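Local coordinates for protein serine protease inhibitor 2 (Anopheles gambiae, PDB 3PZF) that inhibits clip-domain serine proteases as a serpin, forming a covalent complex with its target and so restraining melanization in mosquito hemolymph, at residues 200-205 and 210-215. Sequence-based numbering, arbitrary orientation.
Sequences VKPFYG and PTNAQY
P210 meets Y204 at the turn between the two strands, its CG lying 3.7 Å from CD1 of the tyrosine ring, which it approaches obliquely. At T211 the antiparallel pairing begins: its N bonds to F203 O in the carbonyl plane, whereas F203 N reaches T211 O from well above that carbonyl's plane, 2.8 Å away. The T211 side chain runs beside that of F203, with OG1 near the edge of the phenyl ring. N212 faces P202 in a non-hydrogen-bonded pair, and its CB touches V200 CG1 at 4.0 Å. A213 forms the next hydrogen-bonded pair: A213 N donates to K201 O at 2.9 Å and K201 N returns a bond to A213 O, both nearly straight. A213 CB lies 4.2 Å from F203 CB and also packs on P286 of strand 277-295. Beyond it, Q214 CG brushes V200 CG2, while the Q214 backbone bonds to K287.

Y215 lays its ring back across the first strand. K201 CD sits over one ring face, 4.1 Å from the centroid, a CH-pi contact; with CG anti to the carbonyl carbon (chi1 -45°), the lysine chain crosses the ring obliquely, and NZ continues to a salt bridge with E217. K201 O lies at the edge of the same ring. Y215 OH donates to P202 O at 2.7 Å, 32° out of the carbonyl plane, and also abuts the edge of the F203 ring. This side-chain bond supplements the four backbone bonds of the s4C-s3C hairpin of serpin beta-sheet C, part of the gate region, whose s3C pairs on its other side with the s2C part of strand 277-295.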
ATOM      1  N   VAL A 200      28.676   4.411   0.410  1.00 27.18           N
ATOM      2  CA  VAL A 200      28.337   3.331  -0.491  1.00 25.27           C
ATOM      3  C   VAL A 200      28.913   2.017   0.008  1.00 24.15           C
ATOM      4  O   VAL A 200      30.046   1.968   0.458  1.00 28.78           O
ATOM      5  CB  VAL A 200      28.893   3.626  -1.909  1.00 25.76           C
ATOM      6  CG1 VAL A 200      28.993   2.331  -2.742  1.00 29.66           C
ATOM      7  CG2 VAL A 200      27.994   4.634  -2.598  1.00 25.87           C
ATOM      8  N   LYS A 201      28.134   0.949  -0.072  1.00 25.40           N
ATOM      9  CA  LYS A 201      28.652  -0.384   0.251  1.00 26.96           C
ATOM     10  C   LYS A 201      27.977  -1.343  -0.681  1.00 24.87           C
ATOM     11  O   LYS A 201      26.973  -0.985  -1.275  1.00 26.26           O
ATOM     12  CB  LYS A 201      28.279  -0.801   1.691  1.00 25.21           C
ATOM     13  CG  LYS A 201      28.470   0.235   2.792  1.00 29.37           C
ATOM     14  CD  LYS A 201      27.797  -0.316   4.102  1.00 31.20           C
ATOM     15  CE  LYS A 201      27.762   0.689   5.241  1.00 34.90           C
ATOM     16  NZ  LYS A 201      29.113   0.981   5.804  1.00 37.95           N
ATOM     17  N   PRO A 202      28.484  -2.579  -0.788  1.00 24.81           N
ATOM     18  CA  PRO A 202      27.788  -3.605  -1.584  1.00 23.48           C
ATOM     19  C   PRO A 202      26.392  -3.938  -1.047  1.00 22.61           C
ATOM     20  O   PRO A 202      26.091  -3.744   0.163  1.00 25.21           O
ATOM     21  CB  PRO A 202      28.685  -4.830  -1.434  1.00 28.32           C
ATOM     22  CG  PRO A 202      30.056  -4.246  -1.159  1.00 29.52           C
ATOM     23  CD  PRO A 202      29.773  -3.071  -0.277  1.00 28.58           C
ATOM     24  N   PHE A 203      25.545  -4.441  -1.947  1.00 22.02           N
ATOM     25  CA  PHE A 203      24.202  -4.939  -1.594  1.00 23.58           C
ATOM     26  C   PHE A 203      24.088  -6.302  -2.257  1.00 26.66           C
ATOM     27  O   PHE A 203      24.432  -6.447  -3.430  1.00 30.91           O
ATOM     28  CB  PHE A 203      23.096  -4.020  -2.122  1.00 22.27           C
ATOM     29  CG  PHE A 203      21.705  -4.496  -1.784  1.00 23.00           C
ATOM     30  CD1 PHE A 203      21.117  -4.136  -0.576  1.00 25.47           C
ATOM     31  CD2 PHE A 203      21.004  -5.331  -2.655  1.00 27.89           C
ATOM     32  CE1 PHE A 203      19.837  -4.581  -0.232  1.00 24.08           C
ATOM     33  CE2 PHE A 203      19.725  -5.779  -2.325  1.00 26.64           C
ATOM     34  CZ  PHE A 203      19.143  -5.402  -1.100  1.00 25.11           C
ATOM     35  N   TYR A 204      23.679  -7.316  -1.504  1.00 23.16           N
ATOM     36  CA  TYR A 204      23.722  -8.682  -2.018  1.00 23.23           C
ATOM     37  C   TYR A 204      22.358  -9.128  -2.465  1.00 29.67           C
ATOM     38  O   TYR A 204      21.590  -9.681  -1.686  1.00 26.64           O
ATOM     39  CB  TYR A 204      24.286  -9.620  -0.966  1.00 26.56           C
ATOM     40  CG  TYR A 204      25.682  -9.206  -0.606  1.00 28.42           C
ATOM     41  CD1 TYR A 204      26.759  -9.607  -1.402  1.00 38.81           C
ATOM     42  CD2 TYR A 204      25.932  -8.354   0.458  1.00 23.53           C
ATOM     43  CE1 TYR A 204      28.044  -9.211  -1.125  1.00 41.25           C
ATOM     44  CE2 TYR A 204      27.254  -7.946   0.757  1.00 31.55           C
ATOM     45  CZ  TYR A 204      28.299  -8.380  -0.060  1.00 42.26           C
ATOM     46  OH  TYR A 204      29.621  -8.012   0.179  1.00 36.38           O
ATOM     47  N   GLY A 205      22.062  -8.892  -3.732  1.00 27.53           N
ATOM     48  CA  GLY A 205      20.745  -9.189  -4.265  1.00 31.73           C
ATOM     49  C   GLY A 205      20.477 -10.682  -4.369  1.00 37.50           C
ATOM     50  O   GLY A 205      21.409 -11.502  -4.305  1.00 38.35           O
ATOM     51  N   PRO A 210      26.599  -9.091  -6.691  1.00 38.17           N
ATOM     52  CA  PRO A 210      26.233  -7.965  -5.826  1.00 33.26           C
ATOM     53  C   PRO A 210      26.119  -6.660  -6.599  1.00 39.11           C
ATOM     54  O   PRO A 210      26.775  -6.488  -7.628  1.00 35.98           O
ATOM     55  CB  PRO A 210      27.413  -7.877  -4.856  1.00 37.55           C
ATOM     56  CG  PRO A 210      27.994  -9.252  -4.835  1.00 39.73           C
ATOM     57  CD  PRO A 210      27.813  -9.779  -6.221  1.00 38.83           C
ATOM     58  N   THR A 211      25.278  -5.767  -6.103  1.00 30.25           N
ATOM     59  CA  THR A 211      25.176  -4.405  -6.598  1.00 29.17           C
ATOM     60  C   THR A 211      25.764  -3.491  -5.509  1.00 29.59           C
ATOM     61  O   THR A 211      26.431  -3.975  -4.599  1.00 29.67           O
ATOM     62  CB  THR A 211      23.729  -4.053  -6.904  1.00 31.73           C
ATOM     63  OG1 THR A 211      22.893  -4.385  -5.774  1.00 30.54           O
ATOM     64  CG2 THR A 211      23.257  -4.838  -8.120  1.00 44.79           C
ATOM     65  N   ASN A 212      25.582  -2.184  -5.633  1.00 25.80           N
ATOM     66  CA  ASN A 212      26.004  -1.263  -4.587  1.00 26.13           C
ATOM     67  C   ASN A 212      24.837  -0.401  -4.171  1.00 28.19           C
ATOM     68  O   ASN A 212      23.923  -0.219  -4.949  1.00 27.06           O
ATOM     69  CB  ASN A 212      27.144  -0.370  -5.104  1.00 26.88           C
ATOM     70  CG  ASN A 212      28.399  -1.155  -5.378  1.00 30.13           C
ATOM     71  OD1 ASN A 212      29.021  -1.658  -4.455  1.00 30.44           O
ATOM     72  ND2 ASN A 212      28.774  -1.268  -6.652  1.00 33.57           N
ATOM     73  N   ALA A 213      24.869   0.106  -2.943  1.00 25.78           N
ATOM     74  CA  ALA A 213      23.824   0.983  -2.450  1.00 28.03           C
ATOM     75  C   ALA A 213      24.406   2.086  -1.578  1.00 26.07           C
ATOM     76  O   ALA A 213      25.534   1.969  -1.120  1.00 25.32           O
ATOM     77  CB  ALA A 213      22.796   0.170  -1.641  1.00 24.88           C
ATOM     78  N   GLN A 214      23.629   3.141  -1.327  1.00 26.75           N
ATOM     79  CA  GLN A 214      24.037   4.190  -0.390  1.00 24.43           C
ATOM     80  C   GLN A 214      23.358   3.918   0.928  1.00 24.71           C
ATOM     81  O   GLN A 214      22.150   3.787   0.963  1.00 25.11           O
ATOM     82  CB  GLN A 214      23.561   5.555  -0.867  1.00 24.30           C
ATOM     83  CG  GLN A 214      24.188   5.989  -2.180  1.00 33.59           C
ATOM     84  CD  GLN A 214      23.994   7.469  -2.400  1.00 42.03           C
ATOM     85  OE1 GLN A 214      24.644   8.292  -1.752  1.00 60.37           O
ATOM     86  NE2 GLN A 214      23.066   7.816  -3.268  1.00 37.80           N
ATOM     87  N   TYR A 215      24.118   3.879   2.017  1.00 20.42           N
ATOM     88  CA  TYR A 215      23.548   3.419   3.286  1.00 19.51           C
ATOM     89  C   TYR A 215      23.498   4.524   4.340  1.00 26.04           C
ATOM     90  O   TYR A 215      24.196   5.530   4.245  1.00 25.88           O
ATOM     91  CB  TYR A 215      24.373   2.255   3.817  1.00 20.27           C
ATOM     92  CG  TYR A 215      24.175   0.935   3.079  1.00 22.39           C
ATOM     93  CD1 TYR A 215      23.269  -0.023   3.551  1.00 22.11           C
ATOM     94  CD2 TYR A 215      24.930   0.641   1.918  1.00 22.97           C
ATOM     95  CE1 TYR A 215      23.103  -1.246   2.908  1.00 18.75           C
ATOM     96  CE2 TYR A 215      24.783  -0.571   1.264  1.00 28.18           C
ATOM     97  CZ  TYR A 215      23.885  -1.516   1.766  1.00 23.83           C
ATOM     98  OH  TYR A 215      23.734  -2.714   1.105  1.00 25.03           O
TER